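Local atomic coordinates of DNA polymerase sliding clamp 2 (Thermococcus kodakarensis, PDB entry 3LX2), a protein that probably forms, as a homotrimeric ring around DNA, a sliding clamp that tethers the replicative polymerase and other DNA-processing proteins to their template. Residues A[29-34]-A[61-66]; A[54-59]-A[235-240]; A[128-133]-A[224-229]; A[155-160]-A[218-223]. All blocks are in the same frame, centred on the assembly; numbering follows the deposited sequence.

Overall arrangement
From the N terminus, the first loop to close is that of contact 1, where the end of strand 26-31 meets strand 60-63 and the turn after it. Segment 54-59 falls within that loop but packs against 235-240, so contacts 1 and 2 cross; they touch through E34 and E55. Contact 2 joins the N- and C-terminal halves beside strands 47-54 and 238-244 of one continuous sheet, and its loop holds contacts 3 and 4. Contact 3, 128-133 with 224-229, encloses contact 4, where 155-160 packs a second sheet onto 218-223 of the continuous one. Contacts 3 and 4 have centres about 8 Å apart; contacts 1 and 4 lie on opposite sides of the chain's centre.

Contact 1 of 4, residues A[29-34]-A[61-66]; sequences FQVNME and YSVESE
Y61 reaches across to N32 through its phenol: with CG anti to the backbone N (chi1 -170°), the ring is carried over to 29-34, and Y61 OH donates to N32 O at 2.7 Å. That acceptor lies at the ring edge, near its plane, and the hydroxyl approaches nearly in line with the C=O (163°). Next to it the packing is apolar, V31 CG1 meeting V63 CG2 at 3.8 Å. Here V31 is buried.

The other side is more open and polar. E66, exposed and extended beyond CG, crosses M33 at about a right angle and accepts the M33 backbone N-H at OE2 (2.9 Å, 161° at the hydrogen), on the anti side of the carboxylate and tilted out of its plane. M33 CB and CG also brush this oxygen. E34 OE1 comes within 3.9 Å of E66 OE2, a like-charge approach that the M33 N-H may partly offset.

V31 also packs on F3 and I5 of strand 3-7; V63 touches F3 and Y61 touches I5. V31 bonds through its backbone to E67. The contact therefore sits where the edge strand 60-63 of one sheet turns into strand 67-72, beside strand 26-31 of the other.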
loop_
_atom_site.group_PDB
_atom_site.type_symbol
_atom_site.label_atom_id
_atom_site.label_comp_id
_atom_site.label_asym_id
_atom_site.label_seq_id
_atom_site.Cartn_x
_atom_site.Cartn_y
_atom_site.Cartn_z
ATOM N N PHE A 29 10.930 -31.228 4.992
ATOM C CA PHE A 29 10.545 -31.654 3.664
ATOM C C PHE A 29 11.087 -33.035 3.384
ATOM O O PHE A 29 12.281 -33.242 3.314
ATOM C CB PHE A 29 11.035 -30.647 2.635
ATOM C CG PHE A 29 10.034 -29.550 2.315
ATOM C CD1 PHE A 29 8.873 -29.387 3.066
ATOM C CD2 PHE A 29 10.255 -28.676 1.247
ATOM C CE1 PHE A 29 7.964 -28.392 2.780
ATOM C CE2 PHE A 29 9.340 -27.666 0.971
ATOM C CZ PHE A 29 8.186 -27.539 1.742
ATOM N N GLN A 30 10.203 -34.003 3.241
ATOM C CA GLN A 30 10.679 -35.274 2.755
ATOM C C GLN A 30 10.823 -35.223 1.236
ATOM O O GLN A 30 9.849 -35.191 0.495
ATOM C CB GLN A 30 9.793 -36.429 3.180
ATOM C CG GLN A 30 10.337 -37.802 2.747
ATOM C CD GLN A 30 11.546 -38.233 3.589
ATOM O OE1 GLN A 30 11.544 -38.072 4.842
ATOM N NE2 GLN A 30 12.595 -38.765 2.912
ATOM N N VAL A 31 12.073 -35.227 0.803
ATOM C CA VAL A 31 12.381 -35.199 -0.597
ATOM C C VAL A 31 12.591 -36.610 -1.121
ATOM O O VAL A 31 13.639 -37.217 -0.859
ATOM C CB VAL A 31 13.653 -34.396 -0.861
ATOM C CG1 VAL A 31 13.790 -34.157 -2.309
ATOM C CG2 VAL A 31 13.648 -33.115 -0.091
ATOM N N ASN A 32 11.619 -37.102 -1.892
ATOM C CA ASN A 32 11.677 -38.437 -2.492
ATOM C C ASN A 32 11.796 -38.452 -3.990
ATOM O O ASN A 32 11.693 -37.406 -4.648
ATOM C CB ASN A 32 10.428 -39.210 -2.145
ATOM C CG ASN A 32 10.265 -39.348 -0.707
ATOM O OD1 ASN A 32 11.266 -39.329 0.025
ATOM N ND2 ASN A 32 9.017 -39.437 -0.243
ATOM N N MET A 33 11.985 -39.657 -4.526
ATOM C CA MET A 33 12.165 -39.826 -5.959
ATOM C C MET A 33 10.911 -39.369 -6.656
ATOM O O MET A 33 10.984 -38.709 -7.655
ATOM C CB MET A 33 12.434 -41.282 -6.290
ATOM C CG MET A 33 13.889 -41.669 -6.227
ATOM S SD MET A 33 14.517 -41.543 -7.905
ATOM C CE MET A 33 13.432 -42.759 -8.714
ATOM N N GLU A 34 9.749 -39.690 -6.113
ATOM C CA GLU A 34 8.524 -39.378 -6.837
ATOM C C GLU A 34 7.914 -37.999 -6.445
ATOM O O GLU A 34 6.934 -37.517 -7.065
ATOM C CB GLU A 34 7.532 -40.581 -6.805
ATOM C CG GLU A 34 6.932 -40.987 -5.422
ATOM C CD GLU A 34 7.933 -41.599 -4.369
ATOM O OE1 GLU A 34 9.104 -41.980 -4.682
ATOM O OE2 GLU A 34 7.503 -41.700 -3.188
ATOM N N TYR A 61 13.370 -32.371 -12.323
ATOM C CA TYR A 61 13.280 -32.937 -11.043
ATOM C C TYR A 61 14.309 -33.994 -11.095
ATOM O O TYR A 61 14.287 -34.794 -12.020
ATOM C CB TYR A 61 11.924 -33.579 -10.864
ATOM C CG TYR A 61 11.709 -33.975 -9.434
ATOM C CD1 TYR A 61 11.159 -33.064 -8.537
ATOM C CD2 TYR A 61 12.056 -35.258 -8.964
ATOM C CE1 TYR A 61 10.949 -33.401 -7.217
ATOM C CE2 TYR A 61 11.850 -35.603 -7.648
ATOM C CZ TYR A 61 11.295 -34.662 -6.774
ATOM O OH TYR A 61 11.073 -34.935 -5.443
ATOM N N SER A 62 15.206 -34.003 -10.120
ATOM C CA SER A 62 16.185 -35.059 -10.048
ATOM C C SER A 62 16.784 -35.219 -8.662
ATOM O O SER A 62 17.449 -34.302 -8.153
ATOM C CB SER A 62 17.272 -34.897 -11.142
ATOM O OG SER A 62 18.539 -35.227 -10.621
ATOM N N VAL A 63 16.514 -36.397 -8.072
ATOM C CA VAL A 63 16.979 -36.777 -6.727
ATOM C C VAL A 63 17.760 -38.096 -6.726
ATOM O O VAL A 63 17.385 -39.065 -7.409
ATOM C CB VAL A 63 15.787 -36.981 -5.746
ATOM C CG1 VAL A 63 16.295 -37.501 -4.389
ATOM C CG2 VAL A 63 14.936 -35.695 -5.612
ATOM N N GLU A 64 18.842 -38.134 -5.962
ATOM C CA GLU A 64 19.607 -39.369 -5.829
ATOM C C GLU A 64 19.144 -40.150 -4.610
ATOM O O GLU A 64 18.149 -40.872 -4.677
ATOM C CB GLU A 64 21.084 -39.059 -5.780
ATOM C CG GLU A 64 21.407 -38.031 -6.809
ATOM C CD GLU A 64 22.495 -38.445 -7.705
ATOM O OE1 GLU A 64 23.573 -38.811 -7.164
ATOM O OE2 GLU A 64 22.267 -38.389 -8.942
ATOM N N SER A 65 19.834 -39.994 -3.495
ATOM C CA SER A 65 19.313 -40.508 -2.253
ATOM C C SER A 65 18.155 -39.637 -1.735
ATOM O O SER A 65 18.285 -38.415 -1.624
ATOM C CB SER A 65 20.414 -40.600 -1.203
ATOM O OG SER A 65 20.975 -41.910 -1.200
ATOM N N GLU A 66 17.046 -40.296 -1.410
ATOM C CA GLU A 66 15.932 -39.704 -0.738
ATOM C C GLU A 66 16.286 -39.350 0.673
ATOM O O GLU A 66 16.869 -40.154 1.383
ATOM C CB GLU A 66 14.794 -40.721 -0.668
ATOM C CG GLU A 66 14.668 -41.597 -1.915
ATOM C CD GLU A 66 13.321 -42.271 -2.024
ATOM O OE1 GLU A 66 12.981 -43.061 -1.095
ATOM O OE2 GLU A 66 12.619 -42.024 -3.050
#

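Contact 2 of 4, residues A[54-59]-A[235-240]; sequences PEMLFS and RDAGEV
L57 lies against the turn formed by R235, A237 and G238, and its side chain carries the largest share of the contact. Its CB leaves a 3-10 turn, closed by the L57 N to P54 O bond, at an angle to 235-240. The first torsion, -85°, sets CG beside the backbone N and directs the branches across the gap. CG meets A237 CB at 4.2 Å. Beyond it the two methyls part: CD1 lies 3.6 Å from G238 N and also near the glycine CA, where the absence of a side chain lets it approach the backbone, while CD2 presses on R235 CB at 3.5 Å and lies close to R235 CD as well.

Alongside, the P54 ring adds a second apolar patch, its CD 3.9 Å from G238 CA and its CG near A237 O. M56 SD also reaches A237 CB, at 4.2 Å. No hydrogen bond joins the segments. The arginine instead runs extended past L57, and its guanidinium is held through NH2 by salt bridges to E12 and D8 while CB and CD pass L57 CD2.

A237 and G238 both face V234, a classic beta bulge at the start of strand 238-244. That strand pairs with strand 47-54, joining N-terminal and C-terminal halves in the continuous sheet characteristic of a PCNA subunit.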
loop_
_atom_site.group_PDB
_atom_site.type_symbol
_atom_site.label_atom_id
_atom_site.label_comp_id
_atom_site.label_asym_id
_atom_site.label_seq_id
_atom_site.Cartn_x
_atom_site.Cartn_y
_atom_site.Cartn_z
ATOM N N PRO A 54 4.207 -33.964 -6.287
ATOM C CA PRO A 54 4.789 -35.017 -7.150
ATOM C C PRO A 54 5.758 -34.415 -8.168
ATOM O O PRO A 54 5.544 -33.311 -8.649
ATOM C CB PRO A 54 3.566 -35.607 -7.877
ATOM C CG PRO A 54 2.374 -35.138 -7.113
ATOM C CD PRO A 54 2.760 -33.798 -6.515
ATOM N N GLU A 55 6.798 -35.150 -8.516
ATOM C CA GLU A 55 7.814 -34.668 -9.456
ATOM C C GLU A 55 7.283 -34.085 -10.728
ATOM O O GLU A 55 7.867 -33.138 -11.242
ATOM C CB GLU A 55 8.747 -35.782 -9.828
ATOM C CG GLU A 55 8.067 -36.851 -10.653
ATOM C CD GLU A 55 9.008 -37.943 -11.025
ATOM O OE1 GLU A 55 10.190 -37.666 -11.308
ATOM O OE2 GLU A 55 8.563 -39.099 -11.012
ATOM N N MET A 56 6.181 -34.617 -11.256
ATOM C CA MET A 56 5.636 -34.054 -12.525
ATOM C C MET A 56 5.343 -32.515 -12.501
ATOM O O MET A 56 5.234 -31.878 -13.559
ATOM C CB MET A 56 4.398 -34.827 -13.022
ATOM C CG MET A 56 3.093 -34.416 -12.376
ATOM S SD MET A 56 1.620 -35.196 -13.156
ATOM C CE MET A 56 2.067 -36.889 -12.664
ATOM N N LEU A 57 5.215 -31.934 -11.297
ATOM C CA LEU A 57 4.933 -30.493 -11.137
ATOM C C LEU A 57 6.115 -29.599 -11.479
ATOM O O LEU A 57 5.961 -28.404 -11.750
ATOM C CB LEU A 57 4.481 -30.229 -9.682
ATOM C CG LEU A 57 3.003 -30.448 -9.397
ATOM C CD1 LEU A 57 2.811 -30.347 -7.927
ATOM C CD2 LEU A 57 2.267 -29.338 -10.103
ATOM N N PHE A 58 7.291 -30.195 -11.496
ATOM C CA PHE A 58 8.559 -29.469 -11.574
ATOM C C PHE A 58 9.171 -29.485 -12.986
ATOM O O PHE A 58 9.164 -30.537 -13.585
ATOM C CB PHE A 58 9.522 -30.087 -10.527
ATOM C CG PHE A 58 9.024 -29.945 -9.108
ATOM C CD1 PHE A 58 9.351 -28.822 -8.349
ATOM C CD2 PHE A 58 8.169 -30.902 -8.541
ATOM C CE1 PHE A 58 8.861 -28.675 -7.000
ATOM C CE2 PHE A 58 7.670 -30.762 -7.204
ATOM C CZ PHE A 58 8.013 -29.636 -6.444
ATOM N N SER A 59 9.686 -28.357 -13.518
ATOM C CA SER A 59 10.375 -28.395 -14.826
ATOM C C SER A 59 11.510 -29.420 -14.912
ATOM O O SER A 59 11.628 -30.114 -15.911
ATOM C CB SER A 59 10.966 -27.066 -15.223
ATOM O OG SER A 59 10.188 -26.007 -14.779
ATOM N N ARG A 235 -1.891 -27.140 -9.279
ATOM C CA ARG A 235 -1.813 -27.475 -10.704
ATOM C C ARG A 235 -2.295 -28.866 -11.048
ATOM O O ARG A 235 -1.625 -29.582 -11.804
ATOM C CB ARG A 235 -0.388 -27.318 -11.237
ATOM C CG ARG A 235 0.126 -25.894 -11.321
ATOM C CD ARG A 235 1.550 -25.949 -11.786
ATOM N NE ARG A 235 2.228 -24.669 -11.706
ATOM C CZ ARG A 235 3.449 -24.458 -12.184
ATOM N NH1 ARG A 235 4.118 -25.458 -12.758
ATOM N NH2 ARG A 235 3.999 -23.255 -12.073
ATOM N N ASP A 236 -3.445 -29.255 -10.504
ATOM C CA ASP A 236 -4.054 -30.538 -10.877
ATOM C C ASP A 236 -3.013 -31.640 -10.818
ATOM O O ASP A 236 -2.619 -32.201 -11.866
ATOM C CB ASP A 236 -4.662 -30.470 -12.301
ATOM C CG ASP A 236 -6.207 -30.590 -12.310
ATOM O OD1 ASP A 236 -6.891 -29.764 -11.640
ATOM O OD2 ASP A 236 -6.739 -31.500 -13.015
ATOM N N ALA A 237 -2.561 -31.912 -9.590
ATOM C CA ALA A 237 -1.525 -32.915 -9.278
ATOM C C ALA A 237 -1.060 -32.794 -7.836
ATOM O O ALA A 237 -1.146 -33.733 -7.076
ATOM C CB ALA A 237 -0.327 -32.832 -10.237
ATOM N N GLY A 238 -0.551 -31.640 -7.445
ATOM C CA GLY A 238 -0.265 -31.423 -6.007
ATOM C C GLY A 238 -1.516 -31.440 -5.127
ATOM O O GLY A 238 -2.597 -31.108 -5.593
ATOM N N GLU A 239 -1.362 -31.819 -3.867
ATOM C CA GLU A 239 -2.410 -31.666 -2.851
ATOM C C GLU A 239 -1.852 -30.828 -1.749
ATOM O O GLU A 239 -0.712 -30.932 -1.441
ATOM C CB GLU A 239 -2.710 -33.012 -2.222
ATOM C CG GLU A 239 -3.597 -33.968 -3.023
ATOM C CD GLU A 239 -4.081 -35.158 -2.176
ATOM O OE1 GLU A 239 -3.636 -35.295 -0.988
ATOM O OE2 GLU A 239 -4.910 -35.940 -2.709
ATOM N N VAL A 240 -2.691 -30.012 -1.131
ATOM C CA VAL A 240 -2.395 -29.364 0.154
ATOM C C VAL A 240 -3.640 -29.393 1.028
ATOM O O VAL A 240 -4.694 -28.882 0.653
ATOM C CB VAL A 240 -1.925 -27.895 0.032
ATOM C CG1 VAL A 240 -1.512 -27.376 1.395
ATOM C CG2 VAL A 240 -0.784 -27.781 -0.893
#

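Contact 3 of 4, residues A[128-133]-A[224-229]; sequences LPWTVK and FDIPLL
W130 meets 224-229 through the pyrrole edge of its indole: NE1 donates to P227 O at 3.2 Å. The acceptor lies only 3° out of the ring plane, so the bond lies in the indole plane, though bent to 156° at the hydrogen, whereas the donor is tilted 27° from the carbonyl plane. Further along the ring, CZ2 packs on L229 CB at 3.8 Å. The other first-shell pairs belong to L128, whose CB is directed toward 224-229; the L128 and P227 side chains cross at about a right angle, L128 CD1 lying 3.9 Å from P227 CG, and L128 CD2 lies 4.3 Å from I226 CG2.

In the next layer, L128 O lies 3.4 Å above one face of the W130 ring, offset toward the rim, and also accepts the W130 backbone N-H, closing an inverse gamma turn centred on P129. The indole further packs on R221 and L243. On the partner side, I226 O accepts a hydrogen bond from Y200 OH, and P227 touches P246, placing this segment against the C-terminal tail.

T131 and V132 both face F222, forming a classic beta bulge as strand 132-137 begins. Strands 132-137 and 228-234 flank strand 217-222 in the same antiparallel sheet, and the tryptophan bridges their ends in the C-terminal domain of the clamp fold.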
loop_
_atom_site.group_PDB
_atom_site.type_symbol
_atom_site.label_atom_id
_atom_site.label_comp_id
_atom_site.label_asym_id
_atom_site.label_seq_id
_atom_site.Cartn_x
_atom_site.Cartn_y
_atom_site.Cartn_z
ATOM N N LEU A 128 -11.822 -40.359 9.421
ATOM C CA LEU A 128 -12.723 -39.334 9.966
ATOM C C LEU A 128 -14.084 -39.237 9.315
ATOM O O LEU A 128 -14.190 -38.915 8.129
ATOM C CB LEU A 128 -12.056 -37.974 9.990
ATOM C CG LEU A 128 -11.093 -37.820 11.153
ATOM C CD1 LEU A 128 -10.341 -36.551 10.925
ATOM C CD2 LEU A 128 -11.793 -37.837 12.518
ATOM N N PRO A 129 -15.132 -39.507 10.111
ATOM C CA PRO A 129 -16.501 -39.616 9.649
ATOM C C PRO A 129 -17.048 -38.280 9.186
ATOM O O PRO A 129 -17.905 -37.705 9.851
ATOM C CB PRO A 129 -17.252 -40.089 10.908
ATOM C CG PRO A 129 -16.444 -39.609 12.035
ATOM C CD PRO A 129 -15.027 -39.768 11.562
ATOM N N TRP A 130 -16.569 -37.787 8.057
ATOM C CA TRP A 130 -17.087 -36.538 7.525
ATOM C C TRP A 130 -18.456 -36.782 6.945
ATOM O O TRP A 130 -18.645 -37.677 6.140
ATOM C CB TRP A 130 -16.175 -35.945 6.441
ATOM C CG TRP A 130 -14.865 -35.382 6.931
ATOM C CD1 TRP A 130 -14.672 -34.423 7.900
ATOM C CD2 TRP A 130 -13.566 -35.734 6.461
ATOM N NE1 TRP A 130 -13.328 -34.168 8.061
ATOM C CE2 TRP A 130 -12.627 -34.963 7.194
ATOM C CE3 TRP A 130 -13.100 -36.624 5.492
ATOM C CZ2 TRP A 130 -11.257 -35.057 6.980
ATOM C CZ3 TRP A 130 -11.735 -36.710 5.275
ATOM C CH2 TRP A 130 -10.830 -35.931 6.017
ATOM N N THR A 131 -19.420 -35.982 7.355
ATOM C CA THR A 131 -20.759 -36.080 6.786
ATOM C C THR A 131 -20.978 -35.080 5.656
ATOM O O THR A 131 -21.706 -35.375 4.717
ATOM C CB THR A 131 -21.888 -36.054 7.895
ATOM O OG1 THR A 131 -21.828 -34.851 8.681
ATOM C CG2 THR A 131 -21.705 -37.266 8.843
ATOM N N VAL A 132 -20.339 -33.914 5.702
ATOM C CA VAL A 132 -20.479 -32.958 4.591
ATOM C C VAL A 132 -19.257 -32.967 3.686
ATOM O O VAL A 132 -18.156 -33.263 4.143
ATOM C CB VAL A 132 -20.699 -31.509 5.099
ATOM C CG1 VAL A 132 -20.861 -30.538 3.942
ATOM C CG2 VAL A 132 -21.916 -31.439 5.993
ATOM N N LYS A 133 -19.441 -32.623 2.420
ATOM C CA LYS A 133 -18.326 -32.332 1.538
ATOM C C LYS A 133 -18.789 -31.327 0.517
ATOM O O LYS A 133 -19.857 -31.506 -0.074
ATOM C CB LYS A 133 -17.773 -33.564 0.811
ATOM C CG LYS A 133 -17.032 -33.143 -0.471
ATOM C CD LYS A 133 -16.443 -34.264 -1.305
ATOM C CE LYS A 133 -15.223 -33.760 -2.124
ATOM N NZ LYS A 133 -14.854 -34.680 -3.256
ATOM N N PHE A 224 -20.057 -32.883 13.069
ATOM C CA PHE A 224 -20.206 -32.335 14.421
ATOM C C PHE A 224 -18.945 -32.487 15.254
ATOM O O PHE A 224 -18.494 -33.614 15.495
ATOM C CB PHE A 224 -21.374 -32.938 15.224
ATOM C CG PHE A 224 -21.357 -32.520 16.689
ATOM C CD1 PHE A 224 -21.662 -31.196 17.058
ATOM C CD2 PHE A 224 -20.971 -33.418 17.693
ATOM C CE1 PHE A 224 -21.608 -30.774 18.417
ATOM C CE2 PHE A 224 -20.927 -33.007 19.064
ATOM C CZ PHE A 224 -21.237 -31.684 19.416
ATOM N N ASP A 225 -18.419 -31.361 15.740
ATOM C CA ASP A 225 -17.271 -31.364 16.655
ATOM C C ASP A 225 -16.154 -32.331 16.205
ATOM O O ASP A 225 -15.560 -33.063 17.022
ATOM C CB ASP A 225 -17.721 -31.625 18.110
ATOM C CG ASP A 225 -16.683 -31.167 19.142
ATOM O OD1 ASP A 225 -16.893 -30.092 19.768
ATOM O OD2 ASP A 225 -15.648 -31.876 19.315
ATOM N N ILE A 226 -15.880 -32.301 14.894
ATOM C CA ILE A 226 -14.827 -33.117 14.244
ATOM C C ILE A 226 -13.895 -32.241 13.341
ATOM O O ILE A 226 -14.329 -31.198 12.831
ATOM C CB ILE A 226 -15.478 -34.373 13.569
ATOM C CG1 ILE A 226 -15.445 -35.544 14.564
ATOM C CG2 ILE A 226 -14.839 -34.770 12.237
ATOM C CD1 ILE A 226 -16.451 -35.458 15.757
ATOM N N PRO A 227 -12.600 -32.609 13.209
ATOM C CA PRO A 227 -11.685 -31.715 12.475
ATOM C C PRO A 227 -12.241 -31.264 11.119
ATOM O O PRO A 227 -12.920 -32.041 10.455
ATOM C CB PRO A 227 -10.443 -32.568 12.292
ATOM C CG PRO A 227 -10.478 -33.579 13.404
ATOM C CD PRO A 227 -11.877 -33.671 13.937
ATOM N N LEU A 228 -12.023 -30.008 10.736
ATOM C CA LEU A 228 -12.419 -29.542 9.388
ATOM C C LEU A 228 -11.301 -29.831 8.381
ATOM O O LEU A 228 -10.141 -29.594 8.685
ATOM C CB LEU A 228 -12.672 -28.034 9.401
ATOM C CG LEU A 228 -12.652 -27.248 8.067
ATOM C CD1 LEU A 228 -13.948 -27.452 7.282
ATOM C CD2 LEU A 228 -12.421 -25.735 8.289
ATOM N N LEU A 229 -11.652 -30.297 7.179
ATOM C CA LEU A 229 -10.661 -30.372 6.059
ATOM C C LEU A 229 -10.811 -29.221 5.068
ATOM O O LEU A 229 -11.911 -28.907 4.640
ATOM C CB LEU A 229 -10.685 -31.706 5.309
ATOM C CG LEU A 229 -9.835 -31.747 4.001
ATOM C CD1 LEU A 229 -8.287 -31.730 4.254
ATOM C CD2 LEU A 229 -10.215 -32.890 2.997
#

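Contact 4 of 4, residues A[155-160]-A[218-223]; sequences IYFMAT and VIIRFG
F222 and F157 bury the most surface here and form a T-shaped pair, the edge of F157 turned toward the face of F222. Their centroids are 5.5 Å apart and the planes 87° to each other. F157 CB also lies over the face of the same ring, 3.8 Å from the F222 centroid, a CH-pi contact. The first torsion of F222 (chi1 61°), which puts CG between the backbone N and the carbonyl carbon, carries the ring to F157, its face to F157 CB. At the far end of the ring, F222 CZ lies 4.2 Å from A159 CB.

I220 supplies the third piece. Its CG2 touches F157 CE1 at 4.1 Å, near the plane of the phenyl ring, whose edge thus meets both I220 and F222.

Strands 155-159 and 218-222 cross at 88°, their axes 8.9 Å apart, as members of two different sheets packed face to face. F157 also packs on F166, L228 and L205 of helix 202-209, I220 on L141 of helix 138-151, and F222 and A159 on V132 of strand 132-137.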
loop_
_atom_site.group_PDB
_atom_site.type_symbol
_atom_site.label_atom_id
_atom_site.label_comp_id
_atom_site.label_asym_id
_atom_site.label_seq_id
_atom_site.Cartn_x
_atom_site.Cartn_y
_atom_site.Cartn_z
ATOM N N ILE A 155 -16.048 -19.513 13.851
ATOM C CA ILE A 155 -16.963 -19.555 12.730
ATOM C C ILE A 155 -17.621 -20.909 12.655
ATOM O O ILE A 155 -16.963 -21.944 12.819
ATOM C CB ILE A 155 -16.299 -19.126 11.337
ATOM C CG1 ILE A 155 -17.341 -19.092 10.218
ATOM C CG2 ILE A 155 -15.134 -20.012 10.947
ATOM C CD1 ILE A 155 -16.897 -18.388 8.922
ATOM N N TYR A 156 -18.924 -20.882 12.403
ATOM C CA TYR A 156 -19.731 -22.085 12.284
ATOM C C TYR A 156 -19.839 -22.473 10.848
ATOM O O TYR A 156 -20.138 -21.637 9.989
ATOM C CB TYR A 156 -21.135 -21.893 12.887
ATOM C CG TYR A 156 -21.141 -21.962 14.391
ATOM C CD1 TYR A 156 -21.269 -23.193 15.035
ATOM C CD2 TYR A 156 -20.977 -20.822 15.176
ATOM C CE1 TYR A 156 -21.255 -23.299 16.421
ATOM C CE2 TYR A 156 -20.972 -20.907 16.570
ATOM C CZ TYR A 156 -21.106 -22.166 17.182
ATOM O OH TYR A 156 -21.095 -22.323 18.558
ATOM N N PHE A 157 -19.586 -23.757 10.613
ATOM C CA PHE A 157 -19.756 -24.400 9.319
ATOM C C PHE A 157 -20.995 -25.244 9.509
ATOM O O PHE A 157 -21.034 -26.083 10.407
ATOM C CB PHE A 157 -18.536 -25.294 8.996
ATOM C CG PHE A 157 -17.410 -24.574 8.304
ATOM C CD1 PHE A 157 -16.907 -25.049 7.086
ATOM C CD2 PHE A 157 -16.859 -23.433 8.849
ATOM C CE1 PHE A 157 -15.889 -24.395 6.417
ATOM C CE2 PHE A 157 -15.835 -22.749 8.190
ATOM C CZ PHE A 157 -15.337 -23.226 6.972
ATOM N N MET A 158 -21.998 -25.035 8.665
ATOM C CA MET A 158 -23.229 -25.838 8.706
ATOM C C MET A 158 -23.722 -26.223 7.315
ATOM O O MET A 158 -23.618 -25.439 6.356
ATOM C CB MET A 158 -24.384 -25.087 9.376
ATOM C CG MET A 158 -24.064 -24.312 10.669
ATOM S SD MET A 158 -25.538 -23.358 11.181
ATOM C CE MET A 158 -26.775 -24.681 11.225
ATOM N N ALA A 159 -24.308 -27.413 7.228
ATOM C CA ALA A 159 -24.952 -27.834 6.005
ATOM C C ALA A 159 -26.253 -28.631 6.176
ATOM O O ALA A 159 -26.426 -29.425 7.105
ATOM C CB ALA A 159 -23.965 -28.601 5.113
ATOM N N THR A 160 -27.173 -28.355 5.261
ATOM C CA THR A 160 -28.209 -29.303 4.857
ATOM C C THR A 160 -27.750 -29.731 3.439
ATOM O O THR A 160 -26.641 -29.320 3.019
ATOM C CB THR A 160 -29.572 -28.613 4.800
ATOM O OG1 THR A 160 -29.630 -27.752 3.640
ATOM C CG2 THR A 160 -29.803 -27.794 6.090
ATOM N N VAL A 218 -11.495 -24.881 -3.645
ATOM C CA VAL A 218 -11.143 -25.389 -2.360
ATOM C C VAL A 218 -12.156 -26.442 -2.020
ATOM O O VAL A 218 -13.344 -26.204 -2.096
ATOM C CB VAL A 218 -11.291 -24.326 -1.246
ATOM C CG1 VAL A 218 -11.006 -24.962 0.165
ATOM C CG2 VAL A 218 -10.446 -23.061 -1.545
ATOM N N ILE A 219 -11.658 -27.579 -1.564
ATOM C CA ILE A 219 -12.460 -28.694 -1.111
ATOM C C ILE A 219 -12.626 -28.629 0.415
ATOM O O ILE A 219 -11.667 -28.433 1.136
ATOM C CB ILE A 219 -11.761 -30.029 -1.529
ATOM C CG1 ILE A 219 -11.742 -30.131 -3.069
ATOM C CG2 ILE A 219 -12.361 -31.257 -0.784
ATOM C CD1 ILE A 219 -11.070 -31.409 -3.652
ATOM N N ILE A 220 -13.854 -28.836 0.878
ATOM C CA ILE A 220 -14.204 -28.756 2.296
ATOM C C ILE A 220 -14.850 -30.045 2.748
ATOM O O ILE A 220 -15.625 -30.601 2.006
ATOM C CB ILE A 220 -15.216 -27.659 2.525
ATOM C CG1 ILE A 220 -14.607 -26.303 2.262
ATOM C CG2 ILE A 220 -15.733 -27.693 3.964
ATOM C CD1 ILE A 220 -15.686 -25.250 2.093
ATOM N N ARG A 221 -14.534 -30.527 3.950
ATOM C CA ARG A 221 -15.233 -31.696 4.544
ATOM C C ARG A 221 -15.385 -31.447 6.032
ATOM O O ARG A 221 -14.454 -30.895 6.637
ATOM C CB ARG A 221 -14.451 -32.989 4.309
ATOM C CG ARG A 221 -14.383 -33.470 2.856
ATOM C CD ARG A 221 -13.594 -34.795 2.726
ATOM N NE ARG A 221 -13.958 -35.560 1.519
ATOM C CZ ARG A 221 -13.197 -35.695 0.419
ATOM N NH1 ARG A 221 -11.983 -35.120 0.337
ATOM N NH2 ARG A 221 -13.649 -36.427 -0.606
ATOM N N PHE A 222 -16.549 -31.779 6.620
ATOM C CA PHE A 222 -16.758 -31.598 8.097
ATOM C C PHE A 222 -17.826 -32.469 8.783
ATOM O O PHE A 222 -18.345 -33.399 8.178
ATOM C CB PHE A 222 -16.867 -30.119 8.508
ATOM C CG PHE A 222 -18.004 -29.387 7.887
ATOM C CD1 PHE A 222 -17.901 -28.887 6.600
ATOM C CD2 PHE A 222 -19.174 -29.164 8.602
ATOM C CE1 PHE A 222 -18.968 -28.177 6.003
ATOM C CE2 PHE A 222 -20.247 -28.461 8.022
ATOM C CZ PHE A 222 -20.140 -27.970 6.723
ATOM N N GLY A 223 -18.117 -32.194 10.058
ATOM C CA GLY A 223 -19.191 -32.872 10.788
ATOM C C GLY A 223 -19.347 -32.217 12.144
ATOM O O GLY A 223 -18.817 -31.103 12.360
#